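Side-chain contacts in DyP-type peroxidase (Pleurotus ostreatus PC15, PDB 6FSK), which is a heme peroxidase of the dye-decolorizing family that probably uses hydrogen peroxide to oxidise dyes and Mn(II): residues 44-47 against 53-56; 105-110 against 118-123. The protein carries 1 engineered substitution. All coordinates share one frame; numbering follows the deposited sequence.

How the contacts relate
Contact 1 and contact 2 both fall within the N-terminal sequence range that takes its name from the dimeric alpha+beta barrel, yet they sit on opposite sides of the chain's centre. Their centres are about 38 Å apart and their nearest atoms about 26 Å, so neither touches the other; along the chain the first closes before the second opens. Contact 1 is a single salt bridge at the surface, joining a loop to the helix 48-63 that follows it. Contact 2 is a partly buried packing of helix 102-109 on a beta hairpin. Both lie away from the heme-binding residues, although the side chain of Ala-106 in contact 2 is about 12 Å from the bound heme.

Contact 1: 44-47 against 53-56; sequences HIKT and KDRE
Lys-46 and Asp-54 reach for each other from opposite directions, and theirs is the one side-chain contact between loop 44-47 and the helical turn 53-56. The backbones stay well apart, the CA atoms of the two residues being 10.1 Å from each other. Lys-46 covers roughly half of that gap, Asp-54 much of the rest. The lysine chain starts with CG anti to the backbone N (chi1 -176°) and then bends at chi2 and again at chi3, which swings the ammonium group round to the acid. From the helix side the CB of Asp-54 already points toward the loop. The ammonium group meets a single carboxylate oxygen: Lys-46 NZ donates to Asp-54 OD2 at 2.7 Å, and this oxygen receives it on its syn lone pair, the side of OD1. Asp-54 OD1 remains 3.8 Å from Lys-46 NZ, so the ammonium group engages one oxygen instead of straddling both. The last methylene follows closely, with Lys-46 CE 3.3 Å from Asp-54 OD2.

Around this bridge the loop is held by other means. The carbonyl of Lys-46 accepts a bond from the side chain of Asn-76 on strand 74-80, while Thr-47 is the N-cap of helix 48-63, its OG1 bonded to the N of Gly-50. The salt bridge therefore ties the residue just before the cap to a position farther along the same helix. Because both partners are partly exposed, solvent probably screens their charges, and the attraction is likely to be weaker than that of a buried pair.

Contact 2: 105-110 against 118-123; sequences DAEILG and DAFTPA
A helix packs here against a beta hairpin: helix 102-109 lies over strand 119-122, which pairs antiparallel with strand 113-116. The segment axes approach to 8.2 Å at an angle of 74°, so the helix runs steeply across the strand. Phe-120 carries the contact. Its CG is anti to the backbone N, sending the ring from the strand to the helix. Glu-107 lies over one face of that ring: its CB is 3.8 Å from the centroid of the Phe-120 ring and 19° off the normal, a CH-pi contact displaced toward the rim. The rest of the glutamate runs extended back over the root of the phenylalanine, with its carboxylate only 15° from the ring plane and OE1 3.4 Å from Phe-120 CB. Beside this pair, Ala-106 CB touches Phe-120 CE2 at 4.1 Å and Pro-122 CB at 4.2 Å, so the small methyl lies against both strand residues.

The carboxylate also has polar partners. One water donates to Glu-107 OE1 at 2.6 Å and to the carbonyl O of Asp-118 at 2.7 Å, linking the helix to the residue just before the strand, and OE2 forms a salt bridge with Lys-115 on the other hairpin strand. Replacing Phe-120 by an alanine would probably open a gap beneath the methylenes of Glu-107 and leave Ala-106 packed on Pro-122 alone among the strand residues. The glutamate thus serves both environments: its aliphatic part covers an aromatic face, while its charged end probably helps tie the helix to Lys-115 on one strand and, through the water, to the residue leading into the other.

Contact 1: 44-47 against 53-56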
ATOM      1  N   HIS A  44      20.160   4.445  15.619  1.00 16.56           N
ATOM      2  CA  HIS A  44      18.895   3.866  16.000  1.00 16.30           C
ATOM      3  C   HIS A  44      18.085   3.224  14.845  1.00 15.22           C
ATOM      4  O   HIS A  44      17.137   2.473  15.142  1.00 17.51           O
ATOM      5  CB  HIS A  44      17.999   4.959  16.548  1.00 18.19           C
ATOM      6  CG  HIS A  44      18.351   5.387  17.931  1.00 23.34           C
ATOM      7  ND1 HIS A  44      19.252   6.390  18.214  1.00 27.45           N
ATOM      8  CD2 HIS A  44      17.917   4.918  19.116  1.00 25.19           C
ATOM      9  CE1 HIS A  44      19.382   6.509  19.529  1.00 23.76           C
ATOM     10  NE2 HIS A  44      18.561   5.647  20.102  1.00 28.74           N
ATOM     11  N   ILE A  45      18.454   3.477  13.608  1.00 14.33           N
ATOM     12  CA  ILE A  45      17.601   3.051  12.447  1.00 14.32           C
ATOM     13  C   ILE A  45      17.692   1.558  12.219  1.00 14.36           C
ATOM     14  O   ILE A  45      18.816   1.013  12.240  1.00 15.64           O
ATOM     15  CB  ILE A  45      17.961   3.838  11.204  1.00 14.32           C
ATOM     16  CG1 ILE A  45      17.642   5.293  11.426  1.00 16.49           C
ATOM     17  CG2 ILE A  45      17.222   3.338   9.940  1.00 13.65           C
ATOM     18  CD1 ILE A  45      18.135   6.218  10.376  1.00 21.65           C
ATOM     19  N   LYS A  46      16.548   0.881  12.094  1.00 12.04           N
ATOM     20  CA  LYS A  46      16.559  -0.557  11.849  1.00 13.17           C
ATOM     21  C   LYS A  46      16.908  -0.870  10.394  1.00 13.83           C
ATOM     22  O   LYS A  46      16.305  -0.318   9.440  1.00 13.82           O
ATOM     23  CB  LYS A  46      15.178  -1.104  12.133  1.00 14.13           C
ATOM     24  CG  LYS A  46      14.994  -2.610  12.027  1.00 14.23           C
ATOM     25  CD  LYS A  46      15.853  -3.424  12.999  1.00 18.78           C
ATOM     26  CE  LYS A  46      15.628  -3.107  14.455  1.00 19.25           C
ATOM     27  NZ  LYS A  46      16.514  -3.904  15.443  1.00 21.60           N
ATOM     28  N   THR A  47      17.910  -1.698  10.206  1.00 12.60           N
ATOM     29  CA  THR A  47      18.256  -2.184   8.855  1.00 12.25           C
ATOM     30  C   THR A  47      17.611  -3.522   8.516  1.00 12.42           C
ATOM     31  O   THR A  47      17.112  -4.250   9.352  1.00 11.69           O
ATOM     32  CB  THR A  47      19.800  -2.299   8.687  1.00 13.33           C
ATOM     33  OG1 THR A  47      20.201  -3.462   9.408  1.00 15.02           O
ATOM     34  CG2 THR A  47      20.443  -1.071   9.139  1.00 15.09           C
ATOM     35  N   LYS A  53      18.141 -10.628  11.800  1.00 18.32           N
ATOM     36  CA  LYS A  53      18.723 -11.019  13.094  1.00 21.81           C
ATOM     37  C   LYS A  53      17.692 -11.053  14.223  1.00 22.30           C
ATOM     38  O   LYS A  53      17.627 -12.056  15.021  1.00 21.60           O
ATOM     39  CB  LYS A  53      19.909 -10.115  13.432  1.00 27.59           C
ATOM     40  CG  LYS A  53      20.548 -10.344  14.802  1.00 33.78           C
ATOM     41  CD  LYS A  53      21.590  -9.248  15.076  1.00 38.86           C
ATOM     42  CE  LYS A  53      22.206  -9.312  16.481  1.00 45.42           C
ATOM     43  NZ  LYS A  53      23.012 -10.564  16.631  1.00 45.13           N
ATOM     44  N   ASP A  54      16.851 -10.012  14.305  1.00 21.11           N
ATOM     45  CA  ASP A  54      15.801  -9.987  15.347  1.00 21.58           C
ATOM     46  C   ASP A  54      14.812 -11.127  15.198  1.00 23.18           C
ATOM     47  O   ASP A  54      14.414 -11.738  16.215  1.00 25.40           O
ATOM     48  CB  ASP A  54      15.007  -8.667  15.350  1.00 21.70           C
ATOM     49  CG  ASP A  54      15.852  -7.446  15.662  1.00 26.52           C
ATOM     50  OD1 ASP A  54      16.970  -7.587  16.219  1.00 28.84           O
ATOM     51  OD2 ASP A  54      15.397  -6.338  15.226  1.00 24.79           O
ATOM     52  N   ARG A  55      14.353 -11.421  13.972  1.00 22.93           N
ATOM     53  CA  ARG A  55      13.336 -12.428  13.783  1.00 26.99           C
ATOM     54  C   ARG A  55      13.914 -13.808  14.131  1.00 28.07           C
ATOM     55  O   ARG A  55      13.209 -14.632  14.771  1.00 28.48           O
ATOM     56  CB  ARG A  55      12.826 -12.428  12.347  1.00 30.57           C
ATOM     57  CG  ARG A  55      11.700 -13.404  12.126  1.00 37.07           C
ATOM     58  CD  ARG A  55      11.106 -13.213  10.736  1.00 45.00           C
ATOM     59  NE  ARG A  55      12.176 -13.336   9.747  1.00 51.13           N
ATOM     60  CZ  ARG A  55      12.625 -12.399   8.917  1.00 52.48           C
ATOM     61  NH1 ARG A  55      12.067 -11.191   8.845  1.00 55.08           N
ATOM     62  NH2 ARG A  55      13.637 -12.718   8.114  1.00 50.88           N
ATOM     63  N   GLU A  56      15.176 -14.058  13.724  1.00 28.05           N
ATOM     64  CA  GLU A  56      15.842 -15.357  14.084  1.00 31.04           C
ATOM     65  C   GLU A  56      15.943 -15.523  15.597  1.00 30.48           C
ATOM     66  O   GLU A  56      15.748 -16.634  16.108  1.00 29.17           O
ATOM     67  CB  GLU A  56      17.259 -15.529  13.496  1.00 35.27           C
ATOM     68  CG  GLU A  56      17.406 -15.619  11.975  1.00 42.40           C
ATOM     69  CD  GLU A  56      18.895 -15.501  11.468  1.00 53.77           C
ATOM     70  OE1 GLU A  56      19.783 -14.815  12.095  1.00 55.31           O
ATOM     71  OE2 GLU A  56      19.212 -16.094  10.398  1.00 56.18           O
TER

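Contact 2: 105-110 against 118-123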
ATOM      1  N   ASP A 105      -0.360  15.966  -6.707  1.00 11.31           N
ATOM      2  CA  ASP A 105      -0.584  14.770  -7.524  1.00 10.24           C
ATOM      3  C   ASP A 105      -1.967  14.156  -7.241  1.00 10.61           C
ATOM      4  O   ASP A 105      -2.522  13.471  -8.086  1.00 11.13           O
ATOM      5  CB  ASP A 105       0.491  13.725  -7.232  1.00 10.92           C
ATOM      6  CG  ASP A 105       0.661  12.699  -8.346  1.00 12.32           C
ATOM      7  OD1 ASP A 105       0.660  13.065  -9.520  1.00 12.47           O
ATOM      8  OD2 ASP A 105       0.838  11.448  -8.015  1.00 12.15           O
ATOM      9  N   ALA A 106      -2.520  14.444  -6.059  1.00 10.50           N
ATOM     10  CA  ALA A 106      -3.777  13.899  -5.632  1.00 10.79           C
ATOM     11  C   ALA A 106      -4.913  14.297  -6.597  1.00 11.32           C
ATOM     12  O   ALA A 106      -5.908  13.598  -6.764  1.00 10.86           O
ATOM     13  CB  ALA A 106      -4.128  14.386  -4.236  1.00 12.13           C
ATOM     14  N   GLU A 107      -4.765  15.416  -7.312  1.00 10.61           N
ATOM     15  CA  GLU A 107      -5.762  15.775  -8.328  1.00 12.39           C
ATOM     16  C   GLU A 107      -5.862  14.683  -9.387  1.00 11.64           C
ATOM     17  O   GLU A 107      -6.947  14.184  -9.660  1.00 11.88           O
ATOM     18  CB  GLU A 107      -5.363  17.095  -9.009  1.00 13.26           C
ATOM     19  CG  GLU A 107      -6.468  17.631  -9.921  1.00 13.70           C
ATOM     20  CD  GLU A 107      -6.139  18.943 -10.618  1.00 17.39           C
ATOM     21  OE1 GLU A 107      -5.077  19.581 -10.348  1.00 18.49           O
ATOM     22  OE2 GLU A 107      -7.031  19.367 -11.430  1.00 23.07           O
ATOM     23  N   ILE A 108      -4.708  14.268  -9.906  1.00 11.33           N
ATOM     24  CA  ILE A 108      -4.675  13.201 -10.891  1.00 12.19           C
ATOM     25  C   ILE A 108      -4.995  11.845 -10.299  1.00 13.65           C
ATOM     26  O   ILE A 108      -5.610  11.005 -10.992  1.00 13.50           O
ATOM     27  CB  ILE A 108      -3.376  13.268 -11.672  1.00 14.10           C
ATOM     28  CG1 ILE A 108      -3.467  14.532 -12.633  1.00 18.29           C
ATOM     29  CG2 ILE A 108      -3.102  12.015 -12.449  1.00 16.01           C
ATOM     30  CD1 ILE A 108      -2.116  14.768 -13.279  1.00 22.53           C
ATOM     31  N   LEU A 109      -4.641  11.650  -9.028  1.00 11.91           N
ATOM     32  CA  LEU A 109      -5.023  10.383  -8.354  1.00 11.70           C
ATOM     33  C   LEU A 109      -6.512  10.223  -8.263  1.00 10.91           C
ATOM     34  O   LEU A 109      -7.056   9.085  -8.085  1.00  9.68           O
ATOM     35  CB  LEU A 109      -4.405  10.217  -6.970  1.00 12.36           C
ATOM     36  CG  LEU A 109      -2.893  10.254  -6.841  1.00 12.20           C
ATOM     37  CD1 LEU A 109      -2.493  10.178  -5.374  1.00 13.55           C
ATOM     38  CD2 LEU A 109      -2.227   9.177  -7.644  1.00 12.33           C
ATOM     39  N   GLY A 110      -7.262  11.331  -8.317  1.00 10.10           N
ATOM     40  CA  GLY A 110      -8.710  11.287  -8.223  1.00 10.23           C
ATOM     41  C   GLY A 110      -9.304  11.647  -6.873  1.00 10.78           C
ATOM     42  O   GLY A 110     -10.520  11.454  -6.676  1.00 11.20           O
ATOM     43  N   ASP A 118      -5.916  27.013 -11.460  1.00 40.09           N
ATOM     44  CA  ASP A 118      -5.178  25.764 -11.625  1.00 39.06           C
ATOM     45  C   ASP A 118      -4.799  25.108 -10.285  1.00 33.71           C
ATOM     46  O   ASP A 118      -4.204  24.008 -10.303  1.00 33.29           O
ATOM     47  CB  ASP A 118      -3.885  26.007 -12.419  1.00 42.29           C
ATOM     48  CG  ASP A 118      -4.137  26.538 -13.842  1.00 52.79           C
ATOM     49  OD1 ASP A 118      -4.969  25.964 -14.594  1.00 48.03           O
ATOM     50  OD2 ASP A 118      -3.458  27.531 -14.209  1.00 55.50           O
ATOM     51  N   ALA A 119      -5.076  25.770  -9.146  1.00 29.64           N
ATOM     52  CA  ALA A 119      -4.612  25.281  -7.842  1.00 27.39           C
ATOM     53  C   ALA A 119      -5.635  24.314  -7.227  1.00 26.16           C
ATOM     54  O   ALA A 119      -6.715  24.732  -6.819  1.00 24.17           O
ATOM     55  CB  ALA A 119      -4.392  26.446  -6.895  1.00 30.39           C
ATOM     56  N   PHE A 120      -5.249  23.045  -7.125  1.00 23.47           N
ATOM     57  CA  PHE A 120      -6.101  22.020  -6.505  1.00 20.00           C
ATOM     58  C   PHE A 120      -5.771  21.885  -5.030  1.00 20.57           C
ATOM     59  O   PHE A 120      -4.587  21.831  -4.709  1.00 20.80           O
ATOM     60  CB  PHE A 120      -5.805  20.692  -7.175  1.00 19.43           C
ATOM     61  CG  PHE A 120      -6.569  19.516  -6.589  1.00 17.74           C
ATOM     62  CD1 PHE A 120      -7.868  19.314  -6.814  1.00 18.70           C
ATOM     63  CD2 PHE A 120      -5.897  18.602  -5.781  1.00 17.21           C
ATOM     64  CE1 PHE A 120      -8.585  18.237  -6.295  1.00 20.37           C
ATOM     65  CE2 PHE A 120      -6.591  17.527  -5.287  1.00 18.07           C
ATOM     66  CZ  PHE A 120      -7.955  17.364  -5.515  1.00 17.30           C
ATOM     67  N   THR A 121      -6.770  21.828  -4.129  1.00 16.38           N
ATOM     68  CA  THR A 121      -6.576  21.479  -2.769  1.00 18.44           C
ATOM     69  C   THR A 121      -7.340  20.228  -2.489  1.00 14.59           C
ATOM     70  O   THR A 121      -8.542  20.208  -2.629  1.00 13.94           O
ATOM     71  CB  THR A 121      -7.064  22.602  -1.835  1.00 20.77           C
ATOM     72  OG1 THR A 121      -6.383  23.763  -2.248  1.00 22.43           O
ATOM     73  CG2 THR A 121      -6.725  22.336  -0.361  1.00 24.39           C
ATOM     74  N   PRO A 122      -6.655  19.120  -2.102  1.00 12.63           N
ATOM     75  CA  PRO A 122      -7.427  17.924  -1.817  1.00 13.40           C
ATOM     76  C   PRO A 122      -8.218  18.088  -0.517  1.00 13.09           C
ATOM     77  O   PRO A 122      -7.772  18.882   0.410  1.00 14.34           O
ATOM     78  CB  PRO A 122      -6.306  16.850  -1.563  1.00 13.69           C
ATOM     79  CG  PRO A 122      -5.132  17.566  -1.314  1.00 13.85           C
ATOM     80  CD  PRO A 122      -5.196  18.901  -1.976  1.00 14.01           C
ATOM     81  N   ALA A 123      -9.298  17.322  -0.383  1.00 12.87           N
ATOM     82  CA  ALA A 123     -10.138  17.374   0.826  1.00 13.04           C
ATOM     83  C   ALA A 123      -9.496  16.467   1.849  1.00 12.29           C
ATOM     84  O   ALA A 123      -9.916  15.337   2.122  1.00 13.77           O
ATOM     85  CB  ALA A 123     -11.517  16.963   0.524  1.00 14.84           C
TER
HETATM   86  O   HOH W   1      -4.491  21.744 -11.747  1.00 30.27           O